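Long-range contacts in carbohydrate-binding protein (Flavonifractor plautii, PDB 6N1B), which probably deacetylates the N-acetylgalactosamine of the blood group A antigen and here holds a blood group B trisaccharide in its glycan pocket: residues Pro33-Tyr41 with Val89-Glu99; Tyr73-Ser81 with Lys380-Arg388. One frame throughout, in Å; residues are numbered along the deposited sequence.

Contact 1. Residues Pro33-Tyr41 with Val89-Glu99; sequences PGYQDFPAY and VASSDGVHWVE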
loop_
_atom_site.group_PDB
_atom_site.type_symbol
_atom_site.label_atom_id
_atom_site.label_comp_id
_atom_site.label_asym_id
_atom_site.label_seq_id
_atom_site.Cartn_x
_atom_site.Cartn_y
_atom_site.Cartn_z
ATOM N N PRO A 33 -8.674 17.210 7.403
ATOM C CA PRO A 33 -9.422 17.865 6.319
ATOM C C PRO A 33 -8.697 17.790 4.977
ATOM O O PRO A 33 -7.449 17.794 4.980
ATOM C CB PRO A 33 -9.485 19.333 6.796
ATOM C CG PRO A 33 -9.027 19.383 8.167
ATOM C CD PRO A 33 -8.276 18.110 8.506
ATOM N N GLY A 34 -9.469 17.731 3.915
ATOM C CA GLY A 34 -8.867 17.706 2.565
ATOM C C GLY A 34 -8.089 16.378 2.348
ATOM O O GLY A 34 -8.498 15.347 2.922
ATOM N N TYR A 35 -7.063 16.465 1.542
ATOM C CA TYR A 35 -6.257 15.307 1.240
ATOM C C TYR A 35 -4.834 15.740 0.964
ATOM O O TYR A 35 -4.534 16.935 1.216
ATOM C CB TYR A 35 -6.897 14.388 0.199
ATOM C CG TYR A 35 -7.172 15.100 -1.103
ATOM C CD1 TYR A 35 -6.152 15.422 -2.018
ATOM C CD2 TYR A 35 -8.472 15.493 -1.438
ATOM C CE1 TYR A 35 -6.448 16.085 -3.244
ATOM C CE2 TYR A 35 -8.741 16.183 -2.653
ATOM C CZ TYR A 35 -7.742 16.451 -3.551
ATOM O OH TYR A 35 -7.971 17.118 -4.721
ATOM N N GLN A 36 -3.924 14.828 0.562
ATOM C CA GLN A 36 -2.529 15.196 0.378
ATOM C C GLN A 36 -2.246 15.231 -1.069
ATOM O O GLN A 36 -2.752 14.474 -1.892
ATOM C CB GLN A 36 -1.596 14.221 1.123
ATOM C CG GLN A 36 -1.722 14.372 2.619
ATOM C CD GLN A 36 -0.734 13.573 3.419
ATOM O OE1 GLN A 36 -0.008 12.742 2.896
ATOM N NE2 GLN A 36 -0.760 13.772 4.747
ATOM N N ASP A 37 -1.379 16.193 -1.485
ATOM C CA ASP A 37 -1.025 16.324 -2.907
ATOM C C ASP A 37 0.077 15.374 -3.307
ATOM O O ASP A 37 1.194 15.513 -2.899
ATOM C CB ASP A 37 -0.666 17.761 -3.241
ATOM C CG ASP A 37 -1.841 18.627 -3.175
ATOM O OD1 ASP A 37 -2.904 18.406 -3.834
ATOM O OD2 ASP A 37 -1.767 19.590 -2.395
ATOM N N PHE A 38 -0.220 14.423 -4.129
ATOM C CA PHE A 38 0.740 13.552 -4.762
ATOM C C PHE A 38 0.768 13.833 -6.259
ATOM O O PHE A 38 -0.321 13.903 -6.853
ATOM C CB PHE A 38 0.435 12.075 -4.546
ATOM C CG PHE A 38 0.649 11.534 -3.145
ATOM C CD1 PHE A 38 -0.111 11.856 -2.017
ATOM C CD2 PHE A 38 1.728 10.680 -2.932
ATOM C CE1 PHE A 38 0.178 11.342 -0.763
ATOM C CE2 PHE A 38 1.998 10.192 -1.692
ATOM C CZ PHE A 38 1.244 10.530 -0.636
ATOM N N PRO A 39 1.918 13.975 -6.870
ATOM C CA PRO A 39 1.983 14.245 -8.302
ATOM C C PRO A 39 1.757 12.982 -9.097
ATOM O O PRO A 39 2.242 11.903 -8.738
ATOM C CB PRO A 39 3.354 14.839 -8.452
ATOM C CG PRO A 39 4.154 14.141 -7.421
ATOM C CD PRO A 39 3.254 13.920 -6.257
ATOM N N ALA A 40 0.999 13.038 -10.147
ATOM C CA ALA A 40 0.894 11.967 -11.078
ATOM C C ALA A 40 1.395 12.415 -12.448
ATOM O O ALA A 40 1.093 13.517 -12.929
ATOM C CB ALA A 40 -0.537 11.467 -11.261
ATOM N N TYR A 41 2.127 11.514 -13.115
ATOM C CA TYR A 41 2.849 11.893 -14.378
ATOM C C TYR A 41 1.914 12.091 -15.547
ATOM O O TYR A 41 2.298 12.706 -16.527
ATOM C CB TYR A 41 3.966 10.881 -14.726
ATOM C CG TYR A 41 3.380 9.595 -15.337
ATOM C CD1 TYR A 41 2.827 8.569 -14.575
ATOM C CD2 TYR A 41 3.353 9.399 -16.721
ATOM C CE1 TYR A 41 2.270 7.475 -15.175
ATOM C CE2 TYR A 41 2.802 8.278 -17.302
ATOM C CZ TYR A 41 2.276 7.321 -16.473
ATOM O OH TYR A 41 1.717 6.184 -17.059
ATOM N N VAL A 89 7.760 9.577 -3.913
ATOM C CA VAL A 89 7.933 10.918 -3.357
ATOM C C VAL A 89 8.635 10.755 -1.988
ATOM O O VAL A 89 8.687 9.668 -1.388
ATOM C CB VAL A 89 6.605 11.697 -3.226
ATOM C CG1 VAL A 89 6.166 12.238 -4.575
ATOM C CG2 VAL A 89 5.522 10.879 -2.549
ATOM N N ALA A 90 9.109 11.879 -1.444
ATOM C CA ALA A 90 9.712 12.003 -0.161
ATOM C C ALA A 90 9.185 13.229 0.586
ATOM O O ALA A 90 8.617 14.131 -0.083
ATOM C CB ALA A 90 11.254 12.012 -0.203
ATOM N N SER A 91 9.353 13.252 1.919
ATOM C CA SER A 91 8.849 14.332 2.702
ATOM C C SER A 91 9.644 14.466 3.951
ATOM O O SER A 91 10.176 13.475 4.472
ATOM C CB SER A 91 7.335 14.022 3.027
ATOM O OG SER A 91 6.799 15.046 3.798
ATOM N N SER A 92 9.649 15.675 4.514
ATOM C CA SER A 92 10.127 15.913 5.845
ATOM C C SER A 92 9.071 15.860 6.972
ATOM O O SER A 92 9.406 15.959 8.125
ATOM C CB SER A 92 10.904 17.223 5.922
ATOM O OG SER A 92 10.030 18.241 5.660
ATOM N N ASP A 93 7.808 15.746 6.578
ATOM C CA ASP A 93 6.721 15.837 7.519
ATOM C C ASP A 93 5.570 14.804 7.371
ATOM O O ASP A 93 4.697 14.729 8.229
ATOM C CB ASP A 93 6.181 17.275 7.583
ATOM C CG ASP A 93 5.607 17.798 6.270
ATOM O OD1 ASP A 93 5.394 17.027 5.324
ATOM O OD2 ASP A 93 5.436 19.035 6.177
ATOM N N GLY A 94 5.572 14.016 6.301
ATOM C CA GLY A 94 4.429 13.159 6.058
ATOM C C GLY A 94 3.183 13.807 5.533
ATOM O O GLY A 94 2.176 13.164 5.520
ATOM N N VAL A 95 3.311 15.051 5.056
ATOM C CA VAL A 95 2.244 15.831 4.575
ATOM C C VAL A 95 2.488 16.431 3.210
ATOM O O VAL A 95 1.637 16.349 2.310
ATOM C CB VAL A 95 1.789 16.936 5.592
ATOM C CG1 VAL A 95 0.701 17.856 5.031
ATOM C CG2 VAL A 95 1.351 16.321 6.900
ATOM N N HIS A 96 3.611 17.123 3.126
ATOM C CA HIS A 96 4.007 17.793 1.906
ATOM C C HIS A 96 5.034 16.926 1.208
ATOM O O HIS A 96 6.134 16.722 1.735
ATOM C CB HIS A 96 4.592 19.182 2.244
ATOM C CG HIS A 96 3.650 20.003 3.050
ATOM N ND1 HIS A 96 3.741 20.106 4.413
ATOM C CD2 HIS A 96 2.522 20.667 2.674
ATOM C CE1 HIS A 96 2.747 20.899 4.829
ATOM N NE2 HIS A 96 1.992 21.248 3.785
ATOM N N TRP A 97 4.720 16.388 0.068
ATOM C CA TRP A 97 5.537 15.391 -0.619
ATOM C C TRP A 97 6.204 16.073 -1.813
ATOM O O TRP A 97 5.574 16.900 -2.525
ATOM C CB TRP A 97 4.619 14.269 -1.101
ATOM C CG TRP A 97 3.983 13.505 0.012
ATOM C CD1 TRP A 97 2.726 13.691 0.530
ATOM C CD2 TRP A 97 4.599 12.515 0.815
ATOM N NE1 TRP A 97 2.519 12.905 1.633
ATOM C CE2 TRP A 97 3.654 12.133 1.828
ATOM C CE3 TRP A 97 5.863 11.914 0.835
ATOM C CZ2 TRP A 97 3.957 11.147 2.754
ATOM C CZ3 TRP A 97 6.099 10.934 1.730
ATOM C CH2 TRP A 97 5.196 10.560 2.718
ATOM N N VAL A 98 7.435 15.684 -2.095
ATOM C CA VAL A 98 8.165 16.187 -3.242
ATOM C C VAL A 98 8.825 15.049 -4.022
ATOM O O VAL A 98 9.119 13.986 -3.437
ATOM C CB VAL A 98 9.266 17.189 -2.784
ATOM C CG1 VAL A 98 8.657 18.395 -2.138
ATOM C CG2 VAL A 98 10.328 16.567 -1.899
ATOM N N GLU A 99 9.092 15.261 -5.270
ATOM C CA GLU A 99 9.883 14.323 -6.052
ATOM C C GLU A 99 11.340 14.662 -5.818
ATOM O O GLU A 99 11.731 15.786 -6.135
ATOM C CB GLU A 99 9.463 14.410 -7.541
ATOM C CG GLU A 99 8.071 14.029 -7.809
ATOM C CD GLU A 99 7.624 14.201 -9.200
ATOM O OE1 GLU A 99 7.334 15.348 -9.588
ATOM O OE2 GLU A 99 7.245 13.214 -9.807
HETATM O O HOH W 1 -0.094 17.660 0.737
HETATM O O HOH W 2 2.323 17.343 -1.281
HETATM O O HOH W 3 4.791 12.214 -10.909
#

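Contact 2. Residues Tyr73-Ser81 with Lys380-Arg388; sequences YTPNVMRIS and KSEDDRIWR. With FUC (alpha-L-fucopyranose), chain B.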
loop_
_atom_site.group_PDB
_atom_site.type_symbol
_atom_site.label_atom_id
_atom_site.label_comp_id
_atom_site.label_asym_id
_atom_site.label_seq_id
_atom_site.Cartn_x
_atom_site.Cartn_y
_atom_site.Cartn_z
ATOM N N TYR A 73 3.626 4.939 -4.536
ATOM C CA TYR A 73 2.211 5.022 -4.774
ATOM C C TYR A 73 1.994 4.811 -6.275
ATOM O O TYR A 73 2.942 4.715 -7.071
ATOM C CB TYR A 73 1.650 6.413 -4.347
ATOM C CG TYR A 73 2.228 7.579 -5.103
ATOM C CD1 TYR A 73 3.537 8.030 -4.858
ATOM C CD2 TYR A 73 1.556 8.182 -6.107
ATOM C CE1 TYR A 73 4.089 9.020 -5.591
ATOM C CE2 TYR A 73 2.135 9.218 -6.883
ATOM C CZ TYR A 73 3.381 9.615 -6.567
ATOM O OH TYR A 73 3.978 10.644 -7.287
ATOM N N THR A 74 0.710 4.729 -6.680
ATOM C CA THR A 74 0.407 4.626 -8.149
ATOM C C THR A 74 -0.673 5.631 -8.492
ATOM O O THR A 74 -1.745 5.630 -7.876
ATOM C CB THR A 74 -0.131 3.251 -8.485
ATOM O OG1 THR A 74 -1.138 2.861 -7.518
ATOM C CG2 THR A 74 0.935 2.208 -8.503
ATOM N N PRO A 75 -0.449 6.439 -9.516
ATOM C CA PRO A 75 -1.557 7.096 -10.116
ATOM C C PRO A 75 -2.626 6.147 -10.499
ATOM O O PRO A 75 -2.388 4.953 -10.744
ATOM C CB PRO A 75 -0.940 7.724 -11.437
ATOM C CG PRO A 75 0.532 7.871 -11.067
ATOM C CD PRO A 75 0.797 6.627 -10.281
ATOM N N ASN A 76 -3.888 6.596 -10.618
ATOM C CA ASN A 76 -4.938 5.782 -11.233
ATOM C C ASN A 76 -6.096 6.660 -11.637
ATOM O O ASN A 76 -6.358 7.671 -10.988
ATOM C CB ASN A 76 -5.424 4.648 -10.324
ATOM C CG ASN A 76 -5.963 3.462 -11.110
ATOM O OD1 ASN A 76 -5.595 3.257 -12.268
ATOM N ND2 ASN A 76 -6.877 2.681 -10.427
ATOM N N VAL A 77 -6.806 6.229 -12.695
ATOM C CA VAL A 77 -8.076 6.840 -13.128
ATOM C C VAL A 77 -9.045 5.722 -13.459
ATOM O O VAL A 77 -8.608 4.594 -13.743
ATOM C CB VAL A 77 -7.832 7.762 -14.381
ATOM C CG1 VAL A 77 -6.858 8.883 -14.041
ATOM C CG2 VAL A 77 -7.411 6.996 -15.580
ATOM N N MET A 78 -10.316 6.035 -13.514
ATOM C CA MET A 78 -11.297 5.102 -14.032
ATOM C C MET A 78 -11.109 4.856 -15.510
ATOM O O MET A 78 -10.619 5.678 -16.279
ATOM C CB MET A 78 -12.701 5.619 -13.807
ATOM C CG MET A 78 -13.103 5.776 -12.308
ATOM S SD MET A 78 -12.950 4.307 -11.302
ATOM C CE MET A 78 -14.291 3.347 -11.917
ATOM N N ARG A 79 -11.472 3.591 -15.883
ATOM C CA ARG A 79 -11.585 3.142 -17.250
ATOM C C ARG A 79 -10.308 2.637 -17.912
ATOM O O ARG A 79 -10.350 1.925 -18.913
ATOM C CB ARG A 79 -12.278 4.099 -18.159
ATOM C CG ARG A 79 -13.641 4.659 -17.675
ATOM C CD ARG A 79 -14.409 5.222 -18.812
ATOM N NE ARG A 79 -15.596 5.904 -18.316
ATOM C CZ ARG A 79 -16.486 6.479 -19.133
ATOM N NH1 ARG A 79 -16.316 6.426 -20.459
ATOM N NH2 ARG A 79 -17.524 7.128 -18.574
ATOM N N ILE A 80 -9.177 3.108 -17.436
ATOM C CA ILE A 80 -7.867 2.771 -17.998
ATOM C C ILE A 80 -6.856 2.645 -16.917
ATOM O O ILE A 80 -6.763 3.535 -16.088
ATOM C CB ILE A 80 -7.458 3.720 -19.132
ATOM C CG1 ILE A 80 -6.176 3.307 -19.849
ATOM C CG2 ILE A 80 -7.391 5.163 -18.671
ATOM C CD1 ILE A 80 -5.985 3.956 -21.210
ATOM N N SER A 81 -6.170 1.468 -16.906
ATOM C CA SER A 81 -5.200 1.175 -15.852
ATOM C C SER A 81 -3.753 1.417 -16.244
ATOM O O SER A 81 -2.821 1.130 -15.494
ATOM C CB SER A 81 -5.416 -0.271 -15.354
ATOM O OG SER A 81 -6.691 -0.353 -14.725
ATOM N N LYS A 380 -13.573 15.426 -14.924
ATOM C CA LYS A 380 -13.735 15.374 -16.348
ATOM C C LYS A 380 -14.720 14.314 -16.789
ATOM O O LYS A 380 -15.378 13.606 -15.977
ATOM C CB LYS A 380 -12.357 15.290 -17.041
ATOM C CG LYS A 380 -11.226 16.284 -16.595
ATOM C CD LYS A 380 -11.553 17.663 -16.745
ATOM C CE LYS A 380 -10.299 18.666 -16.505
ATOM N NZ LYS A 380 -10.782 19.615 -15.608
ATOM N N SER A 381 -14.824 14.191 -18.103
ATOM C CA SER A 381 -15.910 13.440 -18.672
ATOM C C SER A 381 -15.860 11.902 -18.357
ATOM O O SER A 381 -16.936 11.339 -18.213
ATOM C CB SER A 381 -15.890 13.608 -20.197
ATOM O OG SER A 381 -14.607 13.232 -20.682
ATOM N N GLU A 382 -14.685 11.332 -18.232
ATOM C CA GLU A 382 -14.532 9.932 -17.990
ATOM C C GLU A 382 -14.127 9.704 -16.543
ATOM O O GLU A 382 -13.827 8.527 -16.225
ATOM C CB GLU A 382 -13.614 9.267 -19.025
ATOM C CG GLU A 382 -14.189 9.414 -20.403
ATOM C CD GLU A 382 -13.424 8.690 -21.493
ATOM O OE1 GLU A 382 -12.673 7.750 -21.216
ATOM O OE2 GLU A 382 -13.805 8.989 -22.651
ATOM N N ASP A 383 -14.189 10.714 -15.684
ATOM C CA ASP A 383 -13.990 10.510 -14.254
ATOM C C ASP A 383 -15.281 9.999 -13.622
ATOM O O ASP A 383 -16.014 10.763 -12.993
ATOM C CB ASP A 383 -13.521 11.789 -13.629
ATOM C CG ASP A 383 -12.085 12.161 -13.900
ATOM O OD1 ASP A 383 -11.259 11.233 -14.163
ATOM O OD2 ASP A 383 -11.831 13.411 -13.989
ATOM N N ASP A 384 -15.558 8.719 -13.775
ATOM C CA ASP A 384 -16.702 8.139 -13.151
ATOM C C ASP A 384 -16.674 8.232 -11.627
ATOM O O ASP A 384 -17.681 8.342 -10.896
ATOM C CB ASP A 384 -16.938 6.664 -13.555
ATOM C CG ASP A 384 -16.963 6.453 -15.023
ATOM O OD1 ASP A 384 -17.698 7.150 -15.741
ATOM O OD2 ASP A 384 -16.161 5.699 -15.544
ATOM N N ARG A 385 -15.397 8.171 -11.119
ATOM C CA ARG A 385 -15.037 8.375 -9.730
ATOM C C ARG A 385 -13.677 9.131 -9.766
ATOM O O ARG A 385 -13.100 9.254 -10.844
ATOM C CB ARG A 385 -14.830 6.948 -9.064
ATOM C CG ARG A 385 -16.058 6.086 -9.115
ATOM C CD ARG A 385 -15.871 4.755 -8.417
ATOM N NE ARG A 385 -17.123 4.011 -8.519
ATOM C CZ ARG A 385 -17.225 2.716 -8.682
ATOM N NH1 ARG A 385 -16.192 1.911 -8.773
ATOM N NH2 ARG A 385 -18.463 2.258 -8.878
ATOM N N ILE A 386 -13.289 9.619 -8.609
ATOM C CA ILE A 386 -12.003 10.301 -8.465
ATOM C C ILE A 386 -11.229 9.598 -7.351
ATOM O O ILE A 386 -11.734 9.276 -6.304
ATOM C CB ILE A 386 -12.169 11.795 -8.126
ATOM C CG1 ILE A 386 -12.798 12.579 -9.257
ATOM C CG2 ILE A 386 -10.851 12.453 -7.732
ATOM C CD1 ILE A 386 -11.885 12.863 -10.455
ATOM N N TRP A 387 -9.942 9.367 -7.631
ATOM C CA TRP A 387 -9.014 8.664 -6.738
ATOM C C TRP A 387 -8.073 9.655 -6.048
ATOM O O TRP A 387 -7.324 10.367 -6.779
ATOM C CB TRP A 387 -8.141 7.648 -7.500
ATOM C CG TRP A 387 -8.841 6.646 -8.377
ATOM C CD1 TRP A 387 -9.471 6.872 -9.526
ATOM C CD2 TRP A 387 -8.917 5.205 -8.139
ATOM N NE1 TRP A 387 -9.921 5.674 -10.124
ATOM C CE2 TRP A 387 -9.608 4.642 -9.248
ATOM C CE3 TRP A 387 -8.458 4.393 -7.142
ATOM C CZ2 TRP A 387 -9.817 3.287 -9.392
ATOM C CZ3 TRP A 387 -8.724 3.001 -7.229
ATOM C CH2 TRP A 387 -9.389 2.495 -8.356
ATOM N N ARG A 388 -8.004 9.653 -4.722
ATOM C CA ARG A 388 -7.026 10.471 -4.011
ATOM C C ARG A 388 -6.473 9.733 -2.782
ATOM O O ARG A 388 -6.996 8.691 -2.332
ATOM C CB ARG A 388 -7.708 11.777 -3.448
ATOM C CG ARG A 388 -8.368 12.714 -4.427
ATOM C CD ARG A 388 -7.402 13.337 -5.431
ATOM N NE ARG A 388 -8.165 14.269 -6.240
ATOM C CZ ARG A 388 -7.764 14.798 -7.367
ATOM N NH1 ARG A 388 -6.553 14.512 -7.876
ATOM N NH2 ARG A 388 -8.583 15.639 -8.029
HETATM C C1 FUC B . -8.613 -3.252 -13.918
HETATM C C2 FUC B . -7.763 -4.210 -14.769
HETATM C C3 FUC B . -8.460 -4.469 -16.123
HETATM C C4 FUC B . -8.619 -3.154 -16.861
HETATM C C5 FUC B . -9.463 -2.217 -16.012
HETATM C C6 FUC B . -9.663 -0.777 -16.570
HETATM O O2 FUC B . -7.650 -5.491 -14.078
HETATM O O3 FUC B . -7.624 -5.324 -16.947
HETATM O O4 FUC B . -7.334 -2.600 -17.110
HETATM O O5 FUC B . -8.820 -2.067 -14.707
HETATM O O HOH W 4 -11.039 8.637 -12.593
#

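Contact 1. Residues Pro33-Tyr41 with Val89-Glu99
The indole N-H of Trp97 donates to the side-chain carbonyl of Gln36, with NE1 and OE1 2.8 Å apart and an N-H...O angle of 167°. OE1 lies in the indole plane, but the donor above the amide plane. At its other end the amide makes a weak hydrogen bond, from NE2 to Gly94 O at 3.1 Å; that oxygen also accepts from Trp355 NE1. CG of Gln36, anti to its carbonyl carbon (chi1 -69°), and the extended chain beyond carry the amide across. Phe38 stacks offset on one indole face, its centroid 4.3 Å from that of the five-membered ring and the planes 28° apart. Ser91 CB takes the opposite face. Phe38 CE2 reaches Val89 CG2 at 3.7 Å, and the Pro39 ring rests on the other methyl, CG1, and on CG and CD of Glu99, whose OE2 is hydrogen-bonded to Asn105 ND2. Two waters link Asp37 N to Val95 O and Asp37 O to Trp97 N. Ser91 OG forms an ST turn and Asp93 OD1 an Asx turn. Residues 33-41, following strand 30-31 of the 385-395 sheet, cross to the 67-75 sheet, consistent with adjoining blades of a five-bladed beta-propeller.

Contact 2. Residues Tyr73-Ser81 with Lys380-Arg388
Asp384 is gripped side-on by the guanidinium of Arg79, whose NE bonds to OD2 and NH2 to OD1, each at 2.8 Å. Both oxygens use their syn lone pairs, and the planes lie 13° apart, nearly coplanar, which fixes the guanidinium in rotation. Glu382 CG lies over one guanidinium face, 3.7 Å from Arg79 NH1, while its carboxylate, well out of that plane, adds only a long, electrostatic attraction. This salt-bridge network ties the loop after strand 67-75 to the turn before strand 385-395, two neighbouring sheets of what is probably a five-bladed beta-propeller. The same loop reaches the glycan pocket, to which Arg79 and Ser81 belong; in the conformer given, Ser81 OG donates to fucose O5, though a second conformer makes this bond less certain. Across the indole the contact is uncharged and mostly van der Waals. Met78, bent at chi2 (-56°) and chi3, puts CG against the backbone N and CB of Arg385 and brings SD obliquely to the Trp387 indole, 3.5 Å from NE1, as a Met-aromatic contact. Asn76 lies over one face of that indole: CB makes a CH-pi contact with the five-membered ring, and ND2 stands 3.2 Å from CZ2 over the six-membered ring. Tyr335, which lines the glycan pocket, meets Trp387 edge-to-face. A water accepts from Met78 N and may donate to Arg385 O.

Both contacts join the sheet of strands 67-75 and 87-91 to chain associated with the sheet of strand 385-395. Contact 1 centres on the buried Gln36, Phe38 and Trp97, a neutral amide beside stacked rings, with waters joining backbones; the side chain of Trp97 is about 12 Å from a calcium ion. Contact 2 combines a buried indole with a charged cluster whose Arg79 end lies at the surface, and runs into the glycan pocket. The two meet chiefly through Tyr73: its OH probably hydrogen-bonds Pro39 O at 2.6 Å, and its ring meets Phe38 edge-to-face. With Ala40 on Pro75, residues 38-40 pack against the end of strand 67-75, just before the loop that reaches the sugar.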